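Local coordinates for protein exoglucanase A (Cellulomonas fimi, PDB 7CBD) that hydrolyses the beta-1,4-glucosidic links of cellulose with inversion of anomeric configuration, releasing cellobiose from chain ends, the piece described being its family 6 catalytic domain, at residues L154-S159 / G197-D202; S203-S208 / H278-A283; N189-G194 / T210-V215; F229-A234 / D272-M277. All coordinates share one frame; numbering follows the deposited sequence. Where two conformers were deposited one is given.

All four contacts lie in the family 6 catalytic domain. The chain first passes helix 153-156, then strand 187-192 and helix 196-199, where contact 1 closes a loop back to 154-159. Helix 202-218 follows at once, and contact 3 ties it to the strand before it; contacts 1 and 3 therefore cross. The chain re-enters the sheet at strand 228-231, next to strand 187-192. Helix 270-283 returns over that strand in contact 4 and reaches helix 202-218 in contact 2. Contact 4 is nested within the loop of contact 2, and contacts 2 and 3 cross. Together they join two neighbouring parallel strands, two helices packed on them and the short helices near the predicted proton donor.

Contact 1. Residues L154-S159 / G197-D202; sequences LTTNIS and GWLGWD
The indole of W198 gives its NE1 hydrogen to the hydroxyl of T156. W198 NE1 and T156 OG1 are 2.9 Å apart, and the N-H...O angle is 148°. The oxygen sits at the ring edge, 19° out of the indole plane. The other branch of T156 turns to L199, with T156 CG2 3.6 Å from L199 CD2. The same leucine methyl lies above one face of the W198 ring, toward its rim. The N157 amide crosses the indole at a slant, with the two planes nearly parallel, and N157 ND2 lies 3.8 Å from W198 NE1. With chi1 at -176°, W198 swings its ring away from its own backbone N and out to T156. In the next shell, T156 OG1 also bonds to P152 O, and N157 ND2 to N153 OD1. W198 further touches D149, the predicted proton donor. Replacing W198 with an alanine would probably cost T156 OG1 its indole donor and open a gap beside L199 and D149. The contact joins helix 153-156 to helix 196-199. Helix 202-218 meets both through N204 and S208, and Y273 of helix 270-283 touches L199.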
loop_
_atom_site.group_PDB
_atom_site.type_symbol
_atom_site.label_atom_id
_atom_site.label_comp_id
_atom_site.label_asym_id
_atom_site.label_seq_id
_atom_site.Cartn_x
_atom_site.Cartn_y
_atom_site.Cartn_z
ATOM N N LEU A 154 -5.402 14.345 -8.671
ATOM C CA LEU A 154 -6.208 15.459 -9.149
ATOM C C LEU A 154 -5.764 16.796 -8.577
ATOM O O LEU A 154 -6.172 17.840 -9.101
ATOM C CB LEU A 154 -7.696 15.197 -8.873
ATOM C CG LEU A 154 -8.229 13.841 -9.363
ATOM C CD1 LEU A 154 -9.741 13.781 -9.197
ATOM C CD2 LEU A 154 -7.815 13.521 -10.801
ATOM N N THR A 155 -4.936 16.790 -7.530
ATOM C CA THR A 155 -4.429 18.013 -6.926
ATOM C C THR A 155 -2.922 18.179 -7.060
ATOM O O THR A 155 -2.397 19.229 -6.675
ATOM C CB THR A 155 -4.775 18.038 -5.435
ATOM O OG1 THR A 155 -4.384 16.786 -4.858
ATOM C CG2 THR A 155 -6.269 18.244 -5.234
ATOM N N THR A 156 -2.214 17.180 -7.567
ATOM C CA THR A 156 -0.777 17.261 -7.763
ATOM C C THR A 156 -0.344 17.040 -9.202
ATOM O O THR A 156 0.689 17.573 -9.611
ATOM C CB THR A 156 -0.064 16.213 -6.900
ATOM O OG1 THR A 156 -0.539 14.905 -7.249
ATOM C CG2 THR A 156 -0.295 16.479 -5.413
ATOM N N ASN A 157 -1.093 16.255 -9.971
ATOM C CA ASN A 157 -0.669 15.804 -11.289
ATOM C C ASN A 157 -1.662 16.191 -12.373
ATOM O O ASN A 157 -1.667 15.583 -13.443
ATOM C CB ASN A 157 -0.445 14.295 -11.271
ATOM C CG ASN A 157 0.682 13.907 -10.356
ATOM O OD1 ASN A 157 1.663 14.649 -10.223
ATOM N ND2 ASN A 157 0.552 12.756 -9.699
ATOM N N ILE A 158 -2.488 17.209 -12.116
ATOM C CA ILE A 158 -3.540 17.595 -13.050
ATOM C C ILE A 158 -2.983 18.274 -14.291
ATOM O O ILE A 158 -3.733 18.512 -15.241
ATOM C CB ILE A 158 -4.652 18.386 -12.316
ATOM C CG1 ILE A 158 -6.002 18.279 -13.035
ATOM C CG2 ILE A 158 -4.257 19.848 -12.152
ATOM C CD1 ILE A 158 -6.575 16.885 -13.039
ATOM N N SER A 159 -1.677 18.573 -14.318
ATOM C CA SER A 159 -1.041 19.079 -15.530
ATOM C C SER A 159 -0.905 18.002 -16.595
ATOM O O SER A 159 -0.644 18.330 -17.758
ATOM C CB SER A 159 0.335 19.681 -15.226
ATOM O OG SER A 159 1.221 18.714 -14.680
ATOM N N GLY A 197 5.921 11.113 0.751
ATOM C CA GLY A 197 6.763 11.545 -0.351
ATOM C C GLY A 197 6.001 12.071 -1.547
ATOM O O GLY A 197 6.615 12.539 -2.512
ATOM N N TRP A 198 4.673 12.004 -1.510
ATOM C CA TRP A 198 3.804 12.556 -2.539
ATOM C C TRP A 198 3.014 13.749 -2.025
ATOM O O TRP A 198 2.957 14.788 -2.692
ATOM C CB TRP A 198 2.851 11.442 -3.010
ATOM C CG TRP A 198 1.917 11.778 -4.148
ATOM C CD1 TRP A 198 1.913 12.901 -4.937
ATOM C CD2 TRP A 198 0.845 10.958 -4.613
ATOM N NE1 TRP A 198 0.904 12.817 -5.869
ATOM C CE2 TRP A 198 0.234 11.634 -5.688
ATOM C CE3 TRP A 198 0.343 9.713 -4.223
ATOM C CZ2 TRP A 198 -0.852 11.104 -6.375
ATOM C CZ3 TRP A 198 -0.732 9.192 -4.900
ATOM C CH2 TRP A 198 -1.323 9.888 -5.963
ATOM N N LEU A 199 2.447 13.641 -0.822
ATOM C CA LEU A 199 1.471 14.614 -0.345
ATOM C C LEU A 199 1.871 15.314 0.950
ATOM O O LEU A 199 1.051 16.041 1.516
ATOM C CB LEU A 199 0.092 13.958 -0.192
ATOM C CG LEU A 199 -0.414 13.227 -1.438
ATOM C CD1 LEU A 199 -1.675 12.447 -1.127
ATOM C CD2 LEU A 199 -0.634 14.221 -2.588
ATOM N N GLY A 200 3.102 15.130 1.434
ATOM C CA GLY A 200 3.458 15.686 2.731
ATOM C C GLY A 200 3.550 17.202 2.763
ATOM O O GLY A 200 3.328 17.815 3.816
ATOM N N TRP A 201 3.903 17.825 1.635
ATOM C CA TRP A 201 3.938 19.283 1.546
ATOM C C TRP A 201 2.567 19.863 1.866
ATOM O O TRP A 201 1.545 19.346 1.414
ATOM C CB TRP A 201 4.330 19.708 0.126
ATOM C CG TRP A 201 5.697 19.236 -0.282
ATOM C CD1 TRP A 201 6.874 19.920 -0.149
ATOM C CD2 TRP A 201 6.033 17.975 -0.883
ATOM N NE1 TRP A 201 7.917 19.159 -0.620
ATOM C CE2 TRP A 201 7.427 17.967 -1.086
ATOM C CE3 TRP A 201 5.287 16.858 -1.277
ATOM C CZ2 TRP A 201 8.093 16.882 -1.661
ATOM C CZ3 TRP A 201 5.954 15.771 -1.837
ATOM C CH2 TRP A 201 7.342 15.795 -2.023
ATOM N N ASP A 202 2.551 20.964 2.634
ATOM C CA ASP A 202 1.294 21.662 2.911
ATOM C C ASP A 202 0.525 21.962 1.629
ATOM O O ASP A 202 -0.708 21.847 1.587
ATOM C CB ASP A 202 1.567 22.986 3.629
ATOM C CG ASP A 202 1.925 22.816 5.089
ATOM O OD1 ASP A 202 1.850 21.689 5.613
ATOM O OD2 ASP A 202 2.269 23.835 5.726
#

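Contact 2. Residues S203-S208 / H278-A283; sequences SNAGPS and HRLLVA
L280 reaches from helix 270-283 to A205 and G206 of helix 202-218. Its CB points toward the other helix, and CG stands beside the backbone N, anti to the carbonyl carbon (chi1 -68°). From CG the chain runs on extended, with chi2 at 177° placing CD1 anti to CA. That methyl carries the contact. L280 CD1 lies 3.5 Å from A205 CB, a close meeting of two methyls. L280 CD1 also rests on backbone, 3.8 Å from A205 C and 4.0 Å from G206 N. CB, CG and CD2 of L280 come no nearer than CD1 to the 203-208 segment. The backbones are closest at G206 and L280, whose CA atoms are 6.7 Å apart. G206 has no side chain, and a CB on it would crowd the ring of P207. The helix is kinked at this proline, whose N has no hydrogen to give to the turn before. One turn back, N204 O accepts from both S208 N and S208 OG, which come from opposite faces of its carbonyl plane. S208 OG lies 2.8 Å from N204 O and also bonds to T155. Around the leucine, A209 touches both L280 and L281, while A205 also packs on H276 and M277. Between the two segments there is no hydrogen bond and no salt bridge. A methyl laid on a methyl and on backbone gives van der Waals contact alone, so the fit here depends on shape, with small residues on one helix facing a leucine on the other.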
loop_
_atom_site.group_PDB
_atom_site.type_symbol
_atom_site.label_atom_id
_atom_site.label_comp_id
_atom_site.label_asym_id
_atom_site.label_seq_id
_atom_site.Cartn_x
_atom_site.Cartn_y
_atom_site.Cartn_z
ATOM N N SER A 203 1.231 22.358 0.572
ATOM C CA SER A 203 0.562 22.725 -0.670
ATOM C C SER A 203 -0.102 21.538 -1.360
ATOM O O SER A 203 -0.928 21.745 -2.254
ATOM C CB SER A 203 1.569 23.358 -1.618
ATOM O OG SER A 203 2.720 22.543 -1.670
ATOM N N ASN A 204 0.253 20.307 -0.987
ATOM C CA ASN A 204 -0.407 19.116 -1.505
ATOM C C ASN A 204 -1.359 18.488 -0.497
ATOM O O ASN A 204 -2.455 18.054 -0.866
ATOM C CB ASN A 204 0.630 18.074 -1.936
ATOM C CG ASN A 204 1.409 18.498 -3.176
ATOM O OD1 ASN A 204 1.086 19.495 -3.823
ATOM N ND2 ASN A 204 2.441 17.730 -3.515
ATOM N N ALA A 205 -0.968 18.453 0.778
ATOM C CA ALA A 205 -1.798 17.833 1.805
ATOM C C ALA A 205 -3.126 18.559 1.955
ATOM O O ALA A 205 -4.183 17.926 2.052
ATOM C CB ALA A 205 -1.040 17.830 3.131
ATOM N N GLY A 206 -3.090 19.889 1.996
ATOM C CA GLY A 206 -4.277 20.681 2.217
ATOM C C GLY A 206 -5.338 20.478 1.154
ATOM O O GLY A 206 -6.486 20.122 1.451
ATOM N N PRO A 207 -4.988 20.732 -0.110
ATOM C CA PRO A 207 -5.967 20.508 -1.184
ATOM C C PRO A 207 -6.447 19.072 -1.262
ATOM O O PRO A 207 -7.610 18.829 -1.615
ATOM C CB PRO A 207 -5.207 20.932 -2.447
ATOM C CG PRO A 207 -4.225 21.952 -1.946
ATOM C CD PRO A 207 -3.792 21.446 -0.598
ATOM N N SER A 208 -5.593 18.105 -0.921
ATOM C CA SER A 208 -6.028 16.713 -0.934
ATOM C C SER A 208 -7.097 16.464 0.121
ATOM O O SER A 208 -8.110 15.810 -0.155
ATOM C CB SER A 208 -4.832 15.781 -0.746
ATOM O OG SER A 208 -3.967 15.909 -1.852
ATOM N N HIS A 278 -4.531 13.220 9.464
ATOM C CA HIS A 278 -5.668 13.126 10.373
ATOM C C HIS A 278 -6.139 14.513 10.790
ATOM O O HIS A 278 -7.340 14.796 10.785
ATOM C CB HIS A 278 -5.336 12.251 11.585
ATOM C CG HIS A 278 -6.536 11.876 12.399
ATOM N ND1 HIS A 278 -7.054 12.684 13.389
ATOM C CD2 HIS A 278 -7.325 10.775 12.362
ATOM C CE1 HIS A 278 -8.109 12.097 13.927
ATOM N NE2 HIS A 278 -8.297 10.938 13.323
ATOM N N ARG A 279 -5.199 15.391 11.161
ATOM C CA ARG A 279 -5.549 16.764 11.518
ATOM C C ARG A 279 -6.291 17.448 10.379
ATOM O O ARG A 279 -7.385 17.992 10.570
ATOM C CB ARG A 279 -4.284 17.559 11.845
ATOM C CG ARG A 279 -3.657 17.269 13.192
ATOM C CD ARG A 279 -2.563 18.288 13.519
ATOM N NE ARG A 279 -1.399 18.170 12.637
ATOM C CZ ARG A 279 -0.332 17.425 12.906
ATOM N NH1 ARG A 279 -0.280 16.726 14.029
ATOM N NH2 ARG A 279 0.680 17.377 12.050
ATOM N N LEU A 280 -5.704 17.430 9.182
ATOM C CA LEU A 280 -6.290 18.160 8.063
ATOM C C LEU A 280 -7.645 17.591 7.667
ATOM O O LEU A 280 -8.563 18.344 7.313
ATOM C CB LEU A 280 -5.348 18.138 6.862
ATOM C CG LEU A 280 -4.045 18.913 7.015
ATOM C CD1 LEU A 280 -3.201 18.721 5.780
ATOM C CD2 LEU A 280 -4.307 20.385 7.269
ATOM N N LEU A 281 -7.787 16.266 7.694
ATOM C CA LEU A 281 -9.059 15.663 7.316
ATOM C C LEU A 281 -10.158 16.052 8.295
ATOM O O LEU A 281 -11.273 16.390 7.883
ATOM C CB LEU A 281 -8.916 14.148 7.223
ATOM C CG LEU A 281 -8.108 13.685 6.007
ATOM C CD1 LEU A 281 -7.593 12.267 6.228
ATOM C CD2 LEU A 281 -8.922 13.791 4.713
ATOM N N VAL A 282 -9.855 16.038 9.595
ATOM C CA VAL A 282 -10.846 16.467 10.577
ATOM C C VAL A 282 -11.217 17.926 10.349
ATOM O O VAL A 282 -12.397 18.292 10.336
ATOM C CB VAL A 282 -10.345 16.218 12.009
ATOM C CG1 VAL A 282 -11.279 16.873 13.025
ATOM C CG2 VAL A 282 -10.222 14.729 12.266
ATOM N N ALA A 283 -10.215 18.779 10.138
ATOM C CA ALA A 283 -10.494 20.188 9.886
ATOM C C ALA A 283 -11.342 20.379 8.634
ATOM O O ALA A 283 -12.152 21.314 8.565
ATOM C CB ALA A 283 -9.182 20.961 9.783
#

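Contact 3. Residues N189-G194 / T210-V215; sequences NYIDIG and TLFAEV
F212 packs the helix of a beta-alpha-beta crossover, strand 187-192, helix 202-218, strand 228-231, against the first strand. Its ring meets I191 and D192 at the strand end and I193 just after it. I191 CG2 lies 3.4 Å from F212 CE1, and the two side chains run past each other in opposite directions. I193 crosses the phenylalanine at about a right angle, with I193 CG2 3.8 Å from F212 CE2. Between these two, D192 O lies 3.4 Å from F212 CZ. All three approach the ring obliquely. With CG beside its backbone N (chi1 -73°), F212 directs the ring at the strand end. D192 turns the chain just beyond the strand. D192 OD2 accepts from G194 N at 2.9 Å, from above the carboxylate plane, and makes an Asx turn. G194 has positive phi, which favours glycine. A serine in place of F212 would probably open a gap between I191 and I193 and leave a polar group among apolar side chains. The strand lies in the sheet between strands 141-146 and 228-231. I191 and I193 also touch F229 of the latter, while L281 of helix 270-283 packs beside F212.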
loop_
_atom_site.group_PDB
_atom_site.type_symbol
_atom_site.label_atom_id
_atom_site.label_comp_id
_atom_site.label_asym_id
_atom_site.label_seq_id
_atom_site.Cartn_x
_atom_site.Cartn_y
_atom_site.Cartn_z
ATOM N N ASN A 189 -14.558 1.055 4.768
ATOM C CA ASN A 189 -13.912 1.677 3.619
ATOM C C ASN A 189 -12.746 2.536 4.081
ATOM O O ASN A 189 -12.941 3.506 4.827
ATOM C CB ASN A 189 -14.909 2.548 2.862
ATOM C CG ASN A 189 -15.974 1.738 2.180
ATOM O OD1 ASN A 189 -15.738 0.609 1.761
ATOM N ND2 ASN A 189 -17.164 2.305 2.071
ATOM N N TYR A 190 -11.546 2.196 3.611
ATOM C CA TYR A 190 -10.334 2.954 3.898
ATOM C C TYR A 190 -9.865 3.595 2.599
ATOM O O TYR A 190 -9.401 2.901 1.686
ATOM C CB TYR A 190 -9.261 2.051 4.498
ATOM C CG TYR A 190 -9.545 1.692 5.943
ATOM C CD1 TYR A 190 -9.027 2.459 6.979
ATOM C CD2 TYR A 190 -10.342 0.593 6.274
ATOM C CE1 TYR A 190 -9.291 2.146 8.315
ATOM C CE2 TYR A 190 -10.617 0.272 7.604
ATOM C CZ TYR A 190 -10.080 1.053 8.615
ATOM O OH TYR A 190 -10.337 0.740 9.932
ATOM N N ILE A 191 -10.006 4.915 2.514
ATOM C CA ILE A 191 -9.615 5.657 1.321
ATOM C C ILE A 191 -8.094 5.778 1.281
ATOM O O ILE A 191 -7.453 6.108 2.283
ATOM C CB ILE A 191 -10.301 7.035 1.313
ATOM C CG1 ILE A 191 -11.775 6.898 0.899
ATOM C CG2 ILE A 191 -9.547 8.028 0.423
ATOM C CD1 ILE A 191 -11.990 6.784 -0.604
ATOM N N ASP A 192 -7.506 5.523 0.116
ATOM C CA ASP A 192 -6.065 5.648 -0.024
ATOM C C ASP A 192 -5.647 7.116 0.042
ATOM O O ASP A 192 -6.277 7.985 -0.569
ATOM C CB ASP A 192 -5.631 5.072 -1.365
ATOM C CG ASP A 192 -4.147 5.120 -1.540
ATOM O OD1 ASP A 192 -3.502 4.157 -1.095
ATOM O OD2 ASP A 192 -3.629 6.129 -2.080
ATOM N N ILE A 193 -4.559 7.388 0.768
ATOM C CA ILE A 193 -4.065 8.758 0.898
ATOM C C ILE A 193 -2.608 8.895 0.459
ATOM O O ILE A 193 -1.873 9.751 0.964
ATOM C CB ILE A 193 -4.316 9.352 2.301
ATOM C CG1 ILE A 193 -3.603 8.543 3.389
ATOM C CG2 ILE A 193 -5.802 9.470 2.558
ATOM C CD1 ILE A 193 -3.409 9.322 4.669
ATOM N N GLY A 194 -2.180 8.087 -0.507
ATOM C CA GLY A 194 -0.810 8.250 -0.970
ATOM C C GLY A 194 0.169 8.023 0.165
ATOM O O GLY A 194 -0.021 7.143 1.009
ATOM N N THR A 210 -9.210 18.597 1.376
ATOM C CA THR A 210 -10.434 19.230 0.893
ATOM C C THR A 210 -11.120 18.371 -0.160
ATOM O O THR A 210 -12.347 18.206 -0.137
ATOM C CB THR A 210 -10.095 20.613 0.337
ATOM O OG1 THR A 210 -9.528 21.398 1.387
ATOM C CG2 THR A 210 -11.338 21.304 -0.229
ATOM N N LEU A 211 -10.350 17.805 -1.091
ATOM C CA LEU A 211 -10.951 16.966 -2.123
ATOM C C LEU A 211 -11.570 15.705 -1.528
ATOM O O LEU A 211 -12.639 15.268 -1.967
ATOM C CB LEU A 211 -9.919 16.619 -3.194
ATOM C CG LEU A 211 -10.472 15.904 -4.427
ATOM C CD1 LEU A 211 -9.759 16.413 -5.679
ATOM C CD2 LEU A 211 -10.335 14.405 -4.307
ATOM N N PHE A 212 -10.914 15.096 -0.536
ATOM C CA PHE A 212 -11.517 13.942 0.124
ATOM C C PHE A 212 -12.846 14.304 0.774
ATOM O O PHE A 212 -13.806 13.522 0.719
ATOM C CB PHE A 212 -10.549 13.365 1.160
ATOM C CG PHE A 212 -9.378 12.635 0.552
ATOM C CD1 PHE A 212 -9.578 11.647 -0.403
ATOM C CD2 PHE A 212 -8.079 12.944 0.923
ATOM C CE1 PHE A 212 -8.505 10.976 -0.968
ATOM C CE2 PHE A 212 -6.997 12.277 0.358
ATOM C CZ PHE A 212 -7.214 11.284 -0.586
ATOM N N ALA A 213 -12.928 15.488 1.386
ATOM C CA ALA A 213 -14.192 15.915 1.978
ATOM C C ALA A 213 -15.263 16.121 0.913
ATOM O O ALA A 213 -16.429 15.771 1.129
ATOM C CB ALA A 213 -13.994 17.177 2.814
ATOM N N GLU A 214 -14.895 16.696 -0.239
ATOM C CA GLU A 214 -15.862 16.841 -1.325
ATOM C C GLU A 214 -16.391 15.484 -1.761
ATOM O O GLU A 214 -17.596 15.318 -1.991
ATOM C CB GLU A 214 -15.216 17.538 -2.518
ATOM C CG GLU A 214 -14.860 18.977 -2.265
ATOM C CD GLU A 214 -14.139 19.613 -3.438
ATOM O OE1 GLU A 214 -14.046 18.969 -4.507
ATOM O OE2 GLU A 214 -13.664 20.756 -3.287
ATOM N N VAL A 215 -15.498 14.507 -1.902
ATOM C CA VAL A 215 -15.929 13.170 -2.287
ATOM C C VAL A 215 -16.875 12.592 -1.240
ATOM O O VAL A 215 -17.945 12.068 -1.568
ATOM C CB VAL A 215 -14.713 12.266 -2.552
ATOM C CG1 VAL A 215 -15.148 10.812 -2.727
ATOM C CG2 VAL A 215 -13.960 12.776 -3.780
#

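Contact 4. Residues F229-A234 / D272-M277; sequences FVSDVA and DYTAHM
The 229-234 and 272-277 segments come nearest at S231 and T274, with 7.3 Å between their CA atoms. S231 points at the helix and meets two of its side chains. Its CB lies in the plane of the Y273 ring, at the edge, and S231 CB is 4.0 Å from Y273 CD2. Its hydroxyl meets a methyl instead, with S231 OG 3.7 Å from T274 CG2. No hydrogen bond crosses between the two segments. The polar ends have other partners: S231 OG bonds to E270 just before the helical segment, and T274 OG1 to the backbone oxygens of E270 and I271. T274 OG1 sits between the backbone N and the carbonyl carbon (chi1 51°), which puts it near those oxygens and turns CG2 to S231. Y273 passes its ring edge by the serine and bonds through OH to I193 O, beyond the end of the neighbouring strand. All three touching residues are buried. Helix 270-283 thus packs on the parallel sheet at strand 228-231. That strand lies between 187-192 and 291-295, and V294 of the latter touches both S231 and T274.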
loop_
_atom_site.group_PDB
_atom_site.type_symbol
_atom_site.label_atom_id
_atom_site.label_comp_id
_atom_site.label_asym_id
_atom_site.label_seq_id
_atom_site.Cartn_x
_atom_site.Cartn_y
_atom_site.Cartn_z
ATOM N N PHE A 229 -8.536 5.966 6.540
ATOM C CA PHE A 229 -7.608 6.283 5.462
ATOM C C PHE A 229 -6.374 5.402 5.592
ATOM O O PHE A 229 -5.981 5.033 6.697
ATOM C CB PHE A 229 -7.236 7.769 5.527
ATOM C CG PHE A 229 -8.424 8.667 5.362
ATOM C CD1 PHE A 229 -8.793 9.122 4.108
ATOM C CD2 PHE A 229 -9.214 9.014 6.455
ATOM C CE1 PHE A 229 -9.916 9.918 3.944
ATOM C CE2 PHE A 229 -10.336 9.801 6.298
ATOM C CZ PHE A 229 -10.682 10.257 5.044
ATOM N N VAL A 230 -5.760 5.061 4.458
ATOM C CA VAL A 230 -4.588 4.187 4.457
ATOM C C VAL A 230 -3.465 4.824 3.644
ATOM O O VAL A 230 -3.687 5.285 2.516
ATOM C CB VAL A 230 -4.921 2.756 3.968
ATOM C CG1 VAL A 230 -5.621 2.759 2.615
ATOM C CG2 VAL A 230 -3.679 1.878 3.955
ATOM N N SER A 231 -2.269 4.870 4.231
ATOM C CA SER A 231 -1.104 5.442 3.571
ATOM C C SER A 231 -0.075 4.368 3.232
ATOM O O SER A 231 -0.088 3.258 3.779
ATOM C CB SER A 231 -0.455 6.547 4.417
ATOM O OG SER A 231 0.469 6.016 5.355
ATOM N N ASP A 232 0.811 4.723 2.301
ATOM C CA ASP A 232 1.981 3.939 1.925
ATOM C C ASP A 232 1.626 2.682 1.148
ATOM O O ASP A 232 2.495 1.801 1.004
ATOM C CB ASP A 232 2.847 3.574 3.146
ATOM C CG ASP A 232 4.339 3.788 2.934
ATOM O OD1 ASP A 232 4.758 4.411 1.936
ATOM O OD2 ASP A 232 5.099 3.339 3.829
ATOM N N VAL A 233 0.392 2.548 0.632
ATOM C CA VAL A 233 0.096 1.286 -0.041
ATOM C C VAL A 233 0.967 1.102 -1.271
ATOM O O VAL A 233 1.131 2.000 -2.114
ATOM C CB VAL A 233 -1.390 0.896 -0.187
ATOM C CG1 VAL A 233 -2.374 1.800 0.557
ATOM C CG2 VAL A 233 -1.756 0.521 -1.585
ATOM N N ALA A 234 1.599 -0.056 -1.328
ATOM C CA ALA A 234 2.523 -0.442 -2.382
ATOM C C ALA A 234 3.736 0.464 -2.475
ATOM O O ALA A 234 4.466 0.396 -3.461
ATOM C CB ALA A 234 1.832 -0.581 -3.743
ATOM N N ASP A 272 4.487 10.528 10.910
ATOM C CA ASP A 272 4.232 11.962 10.878
ATOM C C ASP A 272 3.171 12.311 9.843
ATOM O O ASP A 272 2.337 13.193 10.075
ATOM C CB ASP A 272 5.537 12.718 10.633
ATOM C CG ASP A 272 6.531 12.547 11.777
ATOM O OD1 ASP A 272 6.118 12.118 12.874
ATOM O OD2 ASP A 272 7.729 12.835 11.585
ATOM N N TYR A 273 3.174 11.609 8.709
ATOM C CA TYR A 273 2.217 11.895 7.648
ATOM C C TYR A 273 0.791 11.563 8.079
ATOM O O TYR A 273 -0.131 12.349 7.846
ATOM C CB TYR A 273 2.614 11.135 6.378
ATOM C CG TYR A 273 1.643 11.343 5.247
ATOM C CD1 TYR A 273 1.423 12.610 4.714
ATOM C CD2 TYR A 273 0.935 10.274 4.714
ATOM C CE1 TYR A 273 0.511 12.799 3.687
ATOM C CE2 TYR A 273 0.025 10.453 3.699
ATOM C CZ TYR A 273 -0.186 11.721 3.190
ATOM O OH TYR A 273 -1.098 11.931 2.187
ATOM N N THR A 274 0.586 10.411 8.725
ATOM C CA THR A 274 -0.764 10.064 9.171
ATOM C C THR A 274 -1.273 11.032 10.240
ATOM O O THR A 274 -2.459 11.379 10.252
ATOM C CB THR A 274 -0.850 8.606 9.641
ATOM O OG1 THR A 274 0.191 8.326 10.584
ATOM C CG2 THR A 274 -0.743 7.637 8.463
ATOM N N ALA A 275 -0.395 11.497 11.136
ATOM C CA ALA A 275 -0.810 12.505 12.111
ATOM C C ALA A 275 -1.201 13.802 11.413
ATOM O O ALA A 275 -2.214 14.429 11.752
ATOM C CB ALA A 275 0.307 12.762 13.126
ATOM N N HIS A 276 -0.409 14.205 10.423
ATOM C CA HIS A 276 -0.664 15.416 9.653
ATOM C C HIS A 276 -2.002 15.331 8.929
ATOM O O HIS A 276 -2.842 16.238 9.027
ATOM C CB HIS A 276 0.497 15.558 8.663
ATOM C CG HIS A 276 0.471 16.787 7.805
ATOM N ND1 HIS A 276 1.346 16.952 6.753
ATOM C CD2 HIS A 276 -0.293 17.906 7.839
ATOM C CE1 HIS A 276 1.124 18.118 6.176
ATOM N NE2 HIS A 276 0.132 18.715 6.813
ATOM N N MET A 277 -2.226 14.231 8.209
ATOM C CA MET A 277 -3.455 14.100 7.438
ATOM C C MET A 277 -4.670 13.927 8.336
ATOM O O MET A 277 -5.750 14.430 8.014
ATOM C CB MET A 277 -3.340 12.954 6.442
ATOM C CG MET A 277 -2.413 13.275 5.291
ATOM S SD MET A 277 -2.907 14.733 4.334
ATOM C CE MET A 277 -4.271 14.075 3.368
#